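Local coordinates for G protein alpha subunit (Entamoeba histolytica, PDB 4FID) that probably couples cell-surface receptors to intracellular signalling as the GDP- and GTP-binding alpha subunit of a heterotrimeric G protein, at residues A[22-25]-A[26-30]; A[156-160]-A[161-165]; A[317-320]-A[321-324]; A[325-328]-A[329-332]. One frame throughout, in Å; residues are numbered along the deposited sequence.

Interaction 1. Residues A[22-25]-A[26-30]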
ATOM      1  N   ALA A  22      -7.833  -3.752   1.141  1.00 31.06           N
ATOM      2  CA  ALA A  22      -9.290  -3.746   1.221  1.00 35.61           C
ATOM      3  C   ALA A  22      -9.975  -3.875  -0.145  1.00 36.40           C
ATOM      4  O   ALA A  22     -10.992  -4.563  -0.278  1.00 35.52           O
ATOM      5  CB  ALA A  22      -9.773  -2.499   1.942  1.00 37.09           C
ATOM      6  N   LYS A  23      -9.436  -3.205  -1.153  1.00 37.64           N
ATOM      7  CA  LYS A  23      -9.957  -3.360  -2.507  1.00 43.47           C
ATOM      8  C   LYS A  23      -9.699  -4.781  -3.011  1.00 39.80           C
ATOM      9  O   LYS A  23     -10.516  -5.380  -3.701  1.00 43.33           O
ATOM     10  CB  LYS A  23      -9.318  -2.344  -3.454  1.00 45.18           C
ATOM     11  CG  LYS A  23      -9.965  -0.985  -3.420  1.00 43.66           C
ATOM     12  CD  LYS A  23      -9.116   0.029  -4.140  1.00 44.60           C
ATOM     13  CE  LYS A  23      -9.591   1.442  -3.835  1.00 55.07           C
ATOM     14  NZ  LYS A  23      -8.459   2.415  -3.888  1.00 59.43           N
ATOM     15  N   GLN A  24      -8.555  -5.317  -2.635  1.00 32.70           N
ATOM     16  CA  GLN A  24      -8.160  -6.637  -3.074  1.00 38.64           C
ATOM     17  C   GLN A  24      -9.099  -7.711  -2.540  1.00 42.77           C
ATOM     18  O   GLN A  24      -9.374  -8.697  -3.222  1.00 47.81           O
ATOM     19  CB  GLN A  24      -6.719  -6.916  -2.641  1.00 37.39           C
ATOM     20  CG  GLN A  24      -6.072  -8.043  -3.385  1.00 40.43           C
ATOM     21  CD  GLN A  24      -5.850  -7.735  -4.849  1.00 40.45           C
ATOM     22  OE1 GLN A  24      -4.809  -7.192  -5.233  1.00 36.36           O
ATOM     23  NE2 GLN A  24      -6.822  -8.101  -5.684  1.00 43.20           N
ATOM     24  N   LEU A  25      -9.599  -7.518  -1.324  1.00 42.37           N
ATOM     25  CA  LEU A  25     -10.495  -8.497  -0.705  1.00 40.20           C
ATOM     26  C   LEU A  25     -11.889  -8.350  -1.270  1.00 41.71           C
ATOM     27  O   LEU A  25     -12.622  -9.336  -1.375  1.00 42.76           O
ATOM     28  CB  LEU A  25     -10.536  -8.330   0.820  1.00 40.23           C
ATOM     29  CG  LEU A  25      -9.241  -8.654   1.574  1.00 37.32           C
ATOM     30  CD1 LEU A  25      -9.323  -8.187   3.017  1.00 36.66           C
ATOM     31  CD2 LEU A  25      -8.947 -10.141   1.491  1.00 33.69           C
ATOM     32  N   LYS A  26     -12.268  -7.120  -1.621  1.00 39.39           N
ATOM     33  CA  LYS A  26     -13.544  -6.935  -2.305  1.00 44.01           C
ATOM     34  C   LYS A  26     -13.497  -7.611  -3.676  1.00 44.63           C
ATOM     35  O   LYS A  26     -14.487  -8.225  -4.082  1.00 43.50           O
ATOM     36  CB  LYS A  26     -13.948  -5.463  -2.436  1.00 44.24           C
ATOM     37  CG  LYS A  26     -15.458  -5.263  -2.475  1.00 50.17           C
ATOM     38  CD  LYS A  26     -15.867  -3.856  -2.930  1.00 55.51           C
ATOM     39  CE  LYS A  26     -17.403  -3.714  -2.989  1.00 57.33           C
ATOM     40  NZ  LYS A  26     -17.901  -2.501  -3.699  1.00 51.08           N
ATOM     41  N   ILE A  27     -12.361  -7.512  -4.379  1.00 36.52           N
ATOM     42  CA  ILE A  27     -12.232  -8.184  -5.673  1.00 40.93           C
ATOM     43  C   ILE A  27     -12.294  -9.705  -5.494  1.00 43.29           C
ATOM     44  O   ILE A  27     -12.991 -10.397  -6.229  1.00 40.47           O
ATOM     45  CB  ILE A  27     -10.915  -7.864  -6.458  1.00 34.02           C
ATOM     46  CG1 ILE A  27     -10.742  -6.374  -6.781  1.00 30.07           C
ATOM     47  CG2 ILE A  27     -10.918  -8.627  -7.748  1.00 30.77           C
ATOM     48  CD1 ILE A  27     -11.950  -5.781  -7.371  1.00 43.39           C
ATOM     49  N   LEU A  28     -11.556 -10.216  -4.511  1.00 44.32           N
ATOM     50  CA  LEU A  28     -11.396 -11.660  -4.340  1.00 40.66           C
ATOM     51  C   LEU A  28     -12.604 -12.344  -3.730  1.00 44.43           C
ATOM     52  O   LEU A  28     -12.893 -13.488  -4.051  1.00 47.43           O
ATOM     53  CB  LEU A  28     -10.176 -11.973  -3.469  1.00 35.08           C
ATOM     54  CG  LEU A  28      -8.812 -11.585  -4.036  1.00 34.28           C
ATOM     55  CD1 LEU A  28      -7.711 -11.666  -2.969  1.00 32.57           C
ATOM     56  CD2 LEU A  28      -8.499 -12.464  -5.220  1.00 29.22           C
ATOM     57  N   PHE A  29     -13.297 -11.662  -2.827  1.00 45.62           N
ATOM     58  CA  PHE A  29     -14.365 -12.316  -2.095  1.00 49.23           C
ATOM     59  C   PHE A  29     -15.679 -11.546  -2.149  1.00 58.83           C
ATOM     60  O   PHE A  29     -16.744 -12.140  -2.014  1.00 65.61           O
ATOM     61  CB  PHE A  29     -13.954 -12.558  -0.642  1.00 49.82           C
ATOM     62  CG  PHE A  29     -12.671 -13.353  -0.479  1.00 48.88           C
ATOM     63  CD1 PHE A  29     -12.635 -14.712  -0.757  1.00 47.56           C
ATOM     64  CD2 PHE A  29     -11.516 -12.746  -0.004  1.00 42.36           C
ATOM     65  CE1 PHE A  29     -11.465 -15.442  -0.587  1.00 44.77           C
ATOM     66  CE2 PHE A  29     -10.359 -13.466   0.170  1.00 42.28           C
ATOM     67  CZ  PHE A  29     -10.328 -14.820  -0.126  1.00 43.80           C
ATOM     68  N   GLY A  30     -15.605 -10.226  -2.324  1.00 59.35           N
ATOM     69  CA  GLY A  30     -16.795  -9.419  -2.532  1.00 59.04           C
ATOM     70  C   GLY A  30     -17.229  -9.584  -3.981  1.00 60.74           C
ATOM     71  O   GLY A  30     -16.934 -10.599  -4.608  1.00 66.49           O
TER

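Interaction 2. Residues A[156-160]-A[161-165]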
ATOM      1  N   PHE A 156     -17.762  -9.627   2.738  1.00 62.46           N
ATOM      2  CA  PHE A 156     -17.446 -10.661   1.768  1.00 65.64           C
ATOM      3  C   PHE A 156     -17.738 -12.035   2.381  1.00 69.94           C
ATOM      4  O   PHE A 156     -18.251 -12.131   3.501  1.00 64.43           O
ATOM      5  CB  PHE A 156     -15.997 -10.547   1.282  1.00 59.83           C
ATOM      6  CG  PHE A 156     -15.000 -10.335   2.378  1.00 59.68           C
ATOM      7  CD1 PHE A 156     -14.823  -9.085   2.939  1.00 61.88           C
ATOM      8  CD2 PHE A 156     -14.222 -11.384   2.838  1.00 59.99           C
ATOM      9  CE1 PHE A 156     -13.897  -8.891   3.959  1.00 59.09           C
ATOM     10  CE2 PHE A 156     -13.293 -11.194   3.853  1.00 53.43           C
ATOM     11  CZ  PHE A 156     -13.131  -9.949   4.412  1.00 49.90           C
ATOM     12  N   VAL A 157     -17.446 -13.088   1.623  1.00 72.60           N
ATOM     13  CA  VAL A 157     -17.566 -14.461   2.099  1.00 66.47           C
ATOM     14  C   VAL A 157     -16.264 -15.152   1.735  1.00 62.30           C
ATOM     15  O   VAL A 157     -15.685 -14.865   0.696  1.00 64.70           O
ATOM     16  CB  VAL A 157     -18.744 -15.210   1.421  1.00 57.66           C
ATOM     17  CG1 VAL A 157     -18.569 -16.713   1.550  1.00 61.54           C
ATOM     18  CG2 VAL A 157     -20.082 -14.782   2.011  1.00 54.33           C
ATOM     19  N   VAL A 158     -15.778 -16.036   2.593  1.00 60.97           N
ATOM     20  CA  VAL A 158     -14.629 -16.854   2.230  1.00 65.12           C
ATOM     21  C   VAL A 158     -14.847 -18.310   2.650  1.00 69.67           C
ATOM     22  O   VAL A 158     -15.009 -18.613   3.836  1.00 64.44           O
ATOM     23  CB  VAL A 158     -13.276 -16.272   2.745  1.00 61.28           C
ATOM     24  CG1 VAL A 158     -13.392 -15.784   4.170  1.00 60.52           C
ATOM     25  CG2 VAL A 158     -12.148 -17.295   2.607  1.00 56.35           C
ATOM     26  N   LYS A 159     -14.879 -19.194   1.653  1.00 75.72           N
ATOM     27  CA  LYS A 159     -15.151 -20.607   1.871  1.00 79.91           C
ATOM     28  C   LYS A 159     -16.442 -20.783   2.674  1.00 75.34           C
ATOM     29  O   LYS A 159     -16.500 -21.555   3.634  1.00 71.36           O
ATOM     30  CB  LYS A 159     -13.962 -21.280   2.562  1.00 86.20           C
ATOM     31  CG  LYS A 159     -14.002 -22.804   2.555  1.00 95.65           C
ATOM     32  CD  LYS A 159     -12.692 -23.404   3.072  1.00 98.23           C
ATOM     33  CE  LYS A 159     -12.831 -24.901   3.358  1.00 99.57           C
ATOM     34  NZ  LYS A 159     -13.269 -25.660   2.157  1.00 99.96           N
ATOM     35  N   ASP A 160     -17.470 -20.042   2.268  1.00 76.30           N
ATOM     36  CA  ASP A 160     -18.787 -20.097   2.908  1.00 82.98           C
ATOM     37  C   ASP A 160     -18.766 -19.748   4.399  1.00 80.61           C
ATOM     38  O   ASP A 160     -19.038 -20.579   5.264  1.00 82.44           O
ATOM     39  CB  ASP A 160     -19.462 -21.448   2.656  1.00 90.48           C
ATOM     40  CG  ASP A 160     -19.957 -21.591   1.226  1.00 99.09           C
ATOM     41  OD1 ASP A 160     -20.602 -20.643   0.725  1.00103.66           O
ATOM     42  OD2 ASP A 160     -19.701 -22.642   0.601  1.00 99.48           O
ATOM     43  N   ILE A 161     -18.438 -18.493   4.670  1.00 74.70           N
ATOM     44  CA  ILE A 161     -18.336 -17.943   6.011  1.00 68.15           C
ATOM     45  C   ILE A 161     -18.405 -16.440   5.804  1.00 64.28           C
ATOM     46  O   ILE A 161     -17.637 -15.890   5.013  1.00 66.11           O
ATOM     47  CB  ILE A 161     -16.978 -18.286   6.660  1.00 66.76           C
ATOM     48  CG1 ILE A 161     -16.827 -19.788   6.868  1.00 62.80           C
ATOM     49  CG2 ILE A 161     -16.807 -17.570   7.993  1.00 64.71           C
ATOM     50  CD1 ILE A 161     -15.431 -20.180   7.251  1.00 58.10           C
ATOM     51  N   PRO A 162     -19.332 -15.766   6.493  1.00 60.85           N
ATOM     52  CA  PRO A 162     -19.524 -14.317   6.338  1.00 60.03           C
ATOM     53  C   PRO A 162     -18.460 -13.462   7.070  1.00 52.50           C
ATOM     54  O   PRO A 162     -18.202 -13.677   8.257  1.00 46.13           O
ATOM     55  CB  PRO A 162     -20.896 -14.088   6.967  1.00 62.92           C
ATOM     56  CG  PRO A 162     -20.970 -15.131   8.044  1.00 69.11           C
ATOM     57  CD  PRO A 162     -20.231 -16.342   7.506  1.00 65.33           C
ATOM     58  N   PHE A 163     -17.856 -12.512   6.355  1.00 46.22           N
ATOM     59  CA  PHE A 163     -16.939 -11.554   6.955  1.00 46.74           C
ATOM     60  C   PHE A 163     -17.411 -10.108   6.795  1.00 45.60           C
ATOM     61  O   PHE A 163     -18.075  -9.754   5.824  1.00 48.60           O
ATOM     62  CB  PHE A 163     -15.542 -11.703   6.363  1.00 50.98           C
ATOM     63  CG  PHE A 163     -14.772 -12.848   6.925  1.00 52.84           C
ATOM     64  CD1 PHE A 163     -13.720 -12.628   7.787  1.00 53.27           C
ATOM     65  CD2 PHE A 163     -15.106 -14.154   6.599  1.00 55.32           C
ATOM     66  CE1 PHE A 163     -13.002 -13.699   8.311  1.00 53.39           C
ATOM     67  CE2 PHE A 163     -14.394 -15.225   7.119  1.00 53.51           C
ATOM     68  CZ  PHE A 163     -13.344 -14.998   7.972  1.00 48.61           C
ATOM     69  N   HIS A 164     -17.069  -9.276   7.770  1.00 40.09           N
ATOM     70  CA  HIS A 164     -17.356  -7.852   7.682  1.00 38.25           C
ATOM     71  C   HIS A 164     -16.058  -7.085   7.904  1.00 37.11           C
ATOM     72  O   HIS A 164     -15.347  -7.302   8.895  1.00 31.94           O
ATOM     73  CB  HIS A 164     -18.428  -7.445   8.685  1.00 35.12           C
ATOM     74  CG  HIS A 164     -18.772  -5.994   8.640  1.00 44.04           C
ATOM     75  ND1 HIS A 164     -19.576  -5.448   7.661  1.00 50.32           N
ATOM     76  CD2 HIS A 164     -18.431  -4.970   9.461  1.00 42.94           C
ATOM     77  CE1 HIS A 164     -19.708  -4.151   7.877  1.00 48.73           C
ATOM     78  NE2 HIS A 164     -19.026  -3.835   8.966  1.00 41.48           N
ATOM     79  N   LEU A 165     -15.741  -6.203   6.962  1.00 35.87           N
ATOM     80  CA  LEU A 165     -14.440  -5.560   6.929  1.00 38.26           C
ATOM     81  C   LEU A 165     -14.648  -4.089   7.263  1.00 41.63           C
ATOM     82  O   LEU A 165     -15.468  -3.422   6.623  1.00 42.10           O
ATOM     83  CB  LEU A 165     -13.812  -5.746   5.533  1.00 40.96           C
ATOM     84  CG  LEU A 165     -12.331  -5.443   5.229  1.00 42.23           C
ATOM     85  CD1 LEU A 165     -12.064  -3.958   5.215  1.00 40.19           C
ATOM     86  CD2 LEU A 165     -11.392  -6.114   6.216  1.00 45.04           C
TER

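Interaction 3. Residues A[317-320]-A[321-324]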
ATOM      1  N   ARG A 317      -3.986 -16.128  -0.891  1.00 35.58           N
ATOM      2  CA  ARG A 317      -3.315 -17.164  -0.121  1.00 41.35           C
ATOM      3  C   ARG A 317      -3.133 -16.719   1.331  1.00 47.74           C
ATOM      4  O   ARG A 317      -3.402 -17.481   2.259  1.00 52.32           O
ATOM      5  CB  ARG A 317      -1.989 -17.546  -0.787  1.00 42.16           C
ATOM      6  CG  ARG A 317      -1.085 -18.447   0.014  1.00 56.41           C
ATOM      7  CD  ARG A 317       0.279 -18.573  -0.654  1.00 68.15           C
ATOM      8  NE  ARG A 317       0.884 -17.271  -0.958  1.00 80.76           N
ATOM      9  CZ  ARG A 317       2.081 -17.096  -1.531  1.00 90.96           C
ATOM     10  NH1 ARG A 317       2.835 -18.142  -1.872  1.00101.75           N
ATOM     11  NH2 ARG A 317       2.534 -15.873  -1.769  1.00 82.98           N
ATOM     12  N   VAL A 318      -2.723 -15.469   1.524  1.00 45.98           N
ATOM     13  CA  VAL A 318      -2.452 -14.956   2.863  1.00 45.50           C
ATOM     14  C   VAL A 318      -3.692 -14.735   3.738  1.00 41.14           C
ATOM     15  O   VAL A 318      -3.688 -15.043   4.930  1.00 38.54           O
ATOM     16  CB  VAL A 318      -1.631 -13.669   2.819  1.00 42.85           C
ATOM     17  CG1 VAL A 318      -1.546 -13.067   4.201  1.00 41.26           C
ATOM     18  CG2 VAL A 318      -0.256 -13.968   2.286  1.00 36.93           C
ATOM     19  N   PHE A 319      -4.762 -14.209   3.163  1.00 35.63           N
ATOM     20  CA  PHE A 319      -5.946 -14.011   3.976  1.00 39.31           C
ATOM     21  C   PHE A 319      -6.555 -15.348   4.418  1.00 49.31           C
ATOM     22  O   PHE A 319      -7.220 -15.436   5.457  1.00 44.67           O
ATOM     23  CB  PHE A 319      -6.976 -13.139   3.273  1.00 36.77           C
ATOM     24  CG  PHE A 319      -8.096 -12.754   4.160  1.00 42.73           C
ATOM     25  CD1 PHE A 319      -7.915 -11.791   5.136  1.00 41.54           C
ATOM     26  CD2 PHE A 319      -9.314 -13.396   4.072  1.00 47.86           C
ATOM     27  CE1 PHE A 319      -8.943 -11.448   5.993  1.00 42.56           C
ATOM     28  CE2 PHE A 319     -10.346 -13.054   4.926  1.00 50.55           C
ATOM     29  CZ  PHE A 319     -10.157 -12.078   5.889  1.00 44.41           C
HETATM   30  N   MSE A 320      -6.295 -16.380   3.619  1.00 39.47           N
HETATM   31  CA  MSE A 320      -6.719 -17.755   3.887  1.00 45.02           C
HETATM   32  C   MSE A 320      -6.105 -18.325   5.169  1.00 43.46           C
HETATM   33  O   MSE A 320      -6.816 -18.806   6.051  1.00 45.40           O
HETATM   34  CB  MSE A 320      -6.339 -18.642   2.708  1.00 52.50           C
HETATM   35  CG  MSE A 320      -7.411 -19.628   2.329  1.00 61.27           C
HETATM   36 SE   MSE A 320      -8.813 -18.832   1.228  1.00117.94          SE
HETATM   37  CE  MSE A 320      -7.769 -18.537  -0.392  1.00550.00           C
ATOM     38  N   LEU A 321      -4.781 -18.277   5.260  1.00 36.60           N
ATOM     39  CA  LEU A 321      -4.105 -18.579   6.508  1.00 37.30           C
ATOM     40  C   LEU A 321      -4.750 -17.796   7.638  1.00 39.64           C
ATOM     41  O   LEU A 321      -5.024 -18.341   8.710  1.00 46.40           O
ATOM     42  CB  LEU A 321      -2.625 -18.204   6.401  1.00 43.33           C
ATOM     43  CG  LEU A 321      -1.922 -18.976   5.275  1.00 43.77           C
ATOM     44  CD1 LEU A 321      -0.493 -18.485   5.026  1.00 39.26           C
ATOM     45  CD2 LEU A 321      -1.958 -20.464   5.574  1.00 35.09           C
ATOM     46  N   ALA A 322      -5.007 -16.518   7.390  1.00 36.47           N
ATOM     47  CA  ALA A 322      -5.600 -15.649   8.401  1.00 38.49           C
ATOM     48  C   ALA A 322      -6.955 -16.144   8.917  1.00 39.57           C
ATOM     49  O   ALA A 322      -7.233 -16.062  10.116  1.00 39.07           O
ATOM     50  CB  ALA A 322      -5.706 -14.226   7.891  1.00 38.62           C
ATOM     51  N   VAL A 323      -7.793 -16.662   8.028  1.00 37.14           N
ATOM     52  CA  VAL A 323      -9.123 -17.116   8.434  1.00 40.05           C
ATOM     53  C   VAL A 323      -8.998 -18.249   9.453  1.00 44.89           C
ATOM     54  O   VAL A 323      -9.724 -18.298  10.462  1.00 38.74           O
ATOM     55  CB  VAL A 323      -9.949 -17.602   7.225  1.00 43.52           C
ATOM     56  CG1 VAL A 323     -11.345 -17.995   7.647  1.00 40.15           C
ATOM     57  CG2 VAL A 323     -10.012 -16.513   6.151  1.00 50.83           C
ATOM     58  N   ASP A 324      -8.056 -19.153   9.197  1.00 44.57           N
ATOM     59  CA  ASP A 324      -7.835 -20.252  10.116  1.00 47.48           C
ATOM     60  C   ASP A 324      -7.358 -19.713  11.441  1.00 40.39           C
ATOM     61  O   ASP A 324      -7.887 -20.088  12.469  1.00 47.16           O
ATOM     62  CB  ASP A 324      -6.849 -21.274   9.549  1.00 60.16           C
ATOM     63  CG  ASP A 324      -7.401 -22.009   8.334  1.00 68.53           C
ATOM     64  OD1 ASP A 324      -8.604 -22.387   8.328  1.00 66.04           O
ATOM     65  OD2 ASP A 324      -6.616 -22.205   7.381  1.00 72.65           O
TER

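Interaction 4. Residues A[325-328]-A[329-332]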
ATOM      1  N   VAL A 325      -6.375 -18.818  11.427  1.00 36.28           N
ATOM      2  CA  VAL A 325      -5.919 -18.212  12.684  1.00 38.93           C
ATOM      3  C   VAL A 325      -7.083 -17.546  13.447  1.00 40.81           C
ATOM      4  O   VAL A 325      -7.225 -17.721  14.653  1.00 45.38           O
ATOM      5  CB  VAL A 325      -4.739 -17.212  12.476  1.00 40.71           C
ATOM      6  CG1 VAL A 325      -4.470 -16.408  13.750  1.00 35.48           C
ATOM      7  CG2 VAL A 325      -3.478 -17.953  12.029  1.00 37.74           C
ATOM      8  N   ILE A 326      -7.923 -16.798  12.741  1.00 41.07           N
ATOM      9  CA  ILE A 326      -9.067 -16.141  13.365  1.00 47.35           C
ATOM     10  C   ILE A 326     -10.050 -17.167  13.941  1.00 51.31           C
ATOM     11  O   ILE A 326     -10.530 -17.005  15.072  1.00 46.71           O
ATOM     12  CB  ILE A 326      -9.791 -15.167  12.374  1.00 29.67           C
ATOM     13  CG1 ILE A 326      -8.825 -14.100  11.867  1.00 27.13           C
ATOM     14  CG2 ILE A 326     -10.990 -14.473  13.033  1.00 23.19           C
ATOM     15  CD1 ILE A 326      -9.400 -13.245  10.777  1.00 23.66           C
HETATM   16  N   MSE A 327     -10.344 -18.218  13.167  1.00 54.53           N
HETATM   17  CA  MSE A 327     -11.260 -19.287  13.619  1.00 51.31           C
HETATM   18  C   MSE A 327     -10.712 -20.061  14.815  1.00 48.45           C
HETATM   19  O   MSE A 327     -11.444 -20.318  15.784  1.00 41.84           O
HETATM   20  CB  MSE A 327     -11.568 -20.290  12.504  1.00 44.54           C
HETATM   21  CG  MSE A 327     -11.997 -19.673  11.190  1.00 52.19           C
HETATM   22 SE   MSE A 327     -13.908 -19.450  10.948  1.00125.48          SE
HETATM   23  CE  MSE A 327     -14.420 -18.914  12.761  1.00131.99           C
ATOM     24  N   LYS A 328      -9.437 -20.451  14.737  1.00 43.32           N
ATOM     25  CA  LYS A 328      -8.848 -21.245  15.804  1.00 47.43           C
ATOM     26  C   LYS A 328      -8.940 -20.432  17.086  1.00 51.01           C
ATOM     27  O   LYS A 328      -9.448 -20.887  18.112  1.00 49.52           O
ATOM     28  CB  LYS A 328      -7.388 -21.600  15.517  1.00 47.21           C
ATOM     29  CG  LYS A 328      -6.607 -21.928  16.819  1.00112.65           C
ATOM     30  CD  LYS A 328      -5.101 -22.143  16.617  1.00109.44           C
ATOM     31  CE  LYS A 328      -4.398 -22.561  17.922  1.00104.26           C
ATOM     32  NZ  LYS A 328      -4.345 -21.492  18.973  1.00 98.48           N
ATOM     33  N   ASN A 329      -8.457 -19.203  17.001  1.00 51.48           N
ATOM     34  CA  ASN A 329      -8.481 -18.316  18.135  1.00 51.83           C
ATOM     35  C   ASN A 329      -9.860 -18.146  18.750  1.00 45.89           C
ATOM     36  O   ASN A 329     -10.003 -18.247  19.961  1.00 41.95           O
ATOM     37  CB  ASN A 329      -7.876 -16.963  17.767  1.00 60.69           C
ATOM     38  CG  ASN A 329      -6.643 -16.648  18.592  1.00 70.71           C
ATOM     39  OD1 ASN A 329      -5.550 -17.154  18.314  1.00 68.26           O
ATOM     40  ND2 ASN A 329      -6.818 -15.829  19.635  1.00 75.22           N
HETATM   41  N   MSE A 330     -10.874 -17.894  17.925  1.00 45.10           N
HETATM   42  CA  MSE A 330     -12.209 -17.646  18.452  1.00 49.14           C
HETATM   43  C   MSE A 330     -12.726 -18.871  19.193  1.00 51.88           C
HETATM   44  O   MSE A 330     -13.324 -18.759  20.271  1.00 51.67           O
HETATM   45  CB  MSE A 330     -13.185 -17.262  17.343  1.00 49.88           C
HETATM   46  CG  MSE A 330     -13.128 -15.810  16.920  1.00 46.24           C
HETATM   47 SE   MSE A 330     -14.024 -15.599  15.192  1.00 78.99          SE
HETATM   48  CE  MSE A 330     -15.859 -15.263  15.749  1.00 35.79           C
ATOM     49  N   ALA A 331     -12.496 -20.041  18.614  1.00 50.78           N
ATOM     50  CA  ALA A 331     -12.903 -21.282  19.257  1.00 50.80           C
ATOM     51  C   ALA A 331     -12.312 -21.366  20.667  1.00 54.38           C
ATOM     52  O   ALA A 331     -13.038 -21.595  21.646  1.00 60.42           O
ATOM     53  CB  ALA A 331     -12.499 -22.476  18.418  1.00 45.55           C
ATOM     54  N   ALA A 332     -11.005 -21.145  20.771  1.00 48.38           N
ATOM     55  CA  ALA A 332     -10.331 -21.158  22.067  1.00 50.96           C
ATOM     56  C   ALA A 332     -10.752 -20.029  23.021  1.00 58.78           C
ATOM     57  O   ALA A 332     -10.348 -20.025  24.181  1.00 65.38           O
ATOM     58  CB  ALA A 332      -8.819 -21.158  21.878  1.00 47.68           C
TER

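Interaction 1. Residues A[22-25]-A[26-30]
Leu25 and Phe29, one turn apart, both carry CG beside the backbone N (chi1 -67° and -56°), which sends the isobutyl group and the phenyl ring off the same flank of the helix. Leu25 lies in the last turn of helix 18-28, the helix that follows the P-loop of this Ras-like domain, and Phe29 just after it. Leu25 CD2 meets the rim of the ring, in its plane, 3.8 Å from Phe29 CE2, while Leu28 CB sits over one ring face toward its rim. Round the helix, the Gln24 chain bends after CG, and its CG rests 4.0 Å from Leu28 CD1. Ile27 turns CG1 back over the carbonyl oxygen of Lys23, the acceptor for its own amide (Ile27 N to Lys23 O, 2.9 Å). Leu28 N reaches Gln24 O in the same i to i+4 pattern. Leu25 and Phe29 face Phe319 of helix 312-332, so this flank is apolar and turned inward. Lys23, by contrast, runs toward the nucleotide side, where its NZ makes a weak hydrogen bond to Thr146 OG1 and its side chain comes within about 6 Å of the bound GDP. As the helix ends, Leu25 O takes two amides: Phe29 N at 2.8 Å, tilted from the carbonyl plane, and Gly30 N at 3.3 Å, lying in that plane on a lone pair.

Interaction 2. Residues A[156-160]-A[161-165]
Phe156 and Phe163 face each other across the beta hairpin of strands 152-157 and 162-167. Backbone bonds set the register: the two phenylalanines form an antiparallel hydrogen-bonded pair, Phe163 N giving Phe156 O a nearly straight bond (2.9 Å, 172°) and Phe156 N returning one to Phe163 O. Nearer the turn, Val158 N binds Ile161 O at 3.1 Å, and Val157 CA adds a CA-H...O contact to the same oxygen. The aromatic rings are nearly parallel, 12° between planes, but slid so far apart (centroids 5.5 Å) that they scarcely overlap; it is Phe163 CB that lies over the Phe156 face, a CH-pi contact 3.7 Å from the centroid. Phe156 CG is wedged between its own N and carbonyl carbon (chi1 46°), which lays the ring across toward the neighbouring strand; Leu165 CB then meets its edge at CE1, 3.5 Å away. Val157 and Pro162 occupy the other sheet face. Val323 of helix 312-332 touches Phe163, and Val8 of strand 6-12 touches Phe163 and Leu165. The hairpin thus has one greasy, inward face, held by dispersion and CH-pi contact, while Lys159 and Asp160 at its tip are polar and exposed.

Interaction 3. Residues A[317-320]-A[321-324]
The phenyl ring of Phe319 is the flat group here, and Val323, one turn on, approaches it obliquely: Val323 CG2 stands 3.7 Å from Phe319 CE2. Ala322 CB comes from the same side of the ring plane but stays farther off, 4.3 Å from Phe319 CD1. On the opposite side of that plane lie Leu25 and Phe29 of helix 18-28, so the ring is sandwiched between its own helix and another. With CG anti to the backbone N (chi1 -171°), the ring lies along the helix beside its own carbonyl carbon, in the direction of Val323. The backbone is that of an alpha helix, though its bonds are uneven. Ala322 N binds Val318 O at 3.2 Å and Val323 N binds Phe319 O at 2.9 Å, both on the buried flank. Leu321 N to Arg317 O and Asp324 N to Met320 O are weak, each 3.4 Å long, and Met320 O takes a further weak bond from Val323 N. Met320, a poorly ordered selenomethionine, bends at chi2 and chi3 and touches Val158 of the hairpin turn. In G-alpha proteins this C-terminal helix is the element that engages the receptor. Its inner flank here is hydrocarbon, with no side-chain hydrogen bond across the two segments, so the contact rests on shape and dispersion while Arg317 and Asp324 keep their charges on the exposed flank.

Interaction 4. Residues A[325-328]-A[329-332]
Ile326 and Met330, a selenomethionine, lie side by side on the buried flank of the last turns of the C-terminal helix 312-332, packed against the central sheet of the Ras-like domain. Their side chains point the same way, Ile326 CG2 resting 3.9 Å from Met330 SE. Met330 starts with CG beside its backbone N (chi1 -81°), runs on extended and bends only at the selenium, which lays SE along the isoleucine. Met327, also a selenomethionine, reaches the same atom from another direction: bent at chi2 and chi3, it crosses obliquely and brings its CE to 4.1 Å from Met330 SE. All three of these side chains touch Ile6, so this flank is buried against strand 6-12, and Met330 also meets Asp186. Val325 and Asn329 cover another part of the sheet, both touching Val230 and Tyr303. The other flank is looser. Lys328, Ala331 and Ala332 are exposed, and beyond its CB the lysine chain makes no close side-chain contact with 329-332. Regular i to i+4 backbone bonds run right round the helix: Asn329 N to Val325 O and Met330 N to Ile326 O are each 3.0 Å long, as is Ala331 N to Met327 O toward the exposed flank. There the last of the series, Ala332 N to Lys328 O, measures 3.1 Å and is almost straight at 171°, the amide approaching nearly along the C=O axis.

Along the chain the order is helix 18-28 (interaction 1), the hairpin of strands 152-157 and 162-167 (interaction 2), then two consecutive stretches of helix 312-332 (interactions 3 and 4). Interactions 1, 2 and 3 touch pairwise, with centres about 11 to 14 Å apart: Phe29 packs on the Phe156 strand, and Phe156 CE2 lies 3.6 Å from Phe319 CE2. Interaction 4 lies farther out, its nearest atoms about 9 Å from interaction 1, and meets the hairpin where Ile161 CD1 approaches Met327 SE. One apolar layer thus joins the helix after the P-loop, the edge of the sheet and the C-terminal helix, consistent with communication between receptor-facing and nucleotide-binding elements in G-alpha proteins.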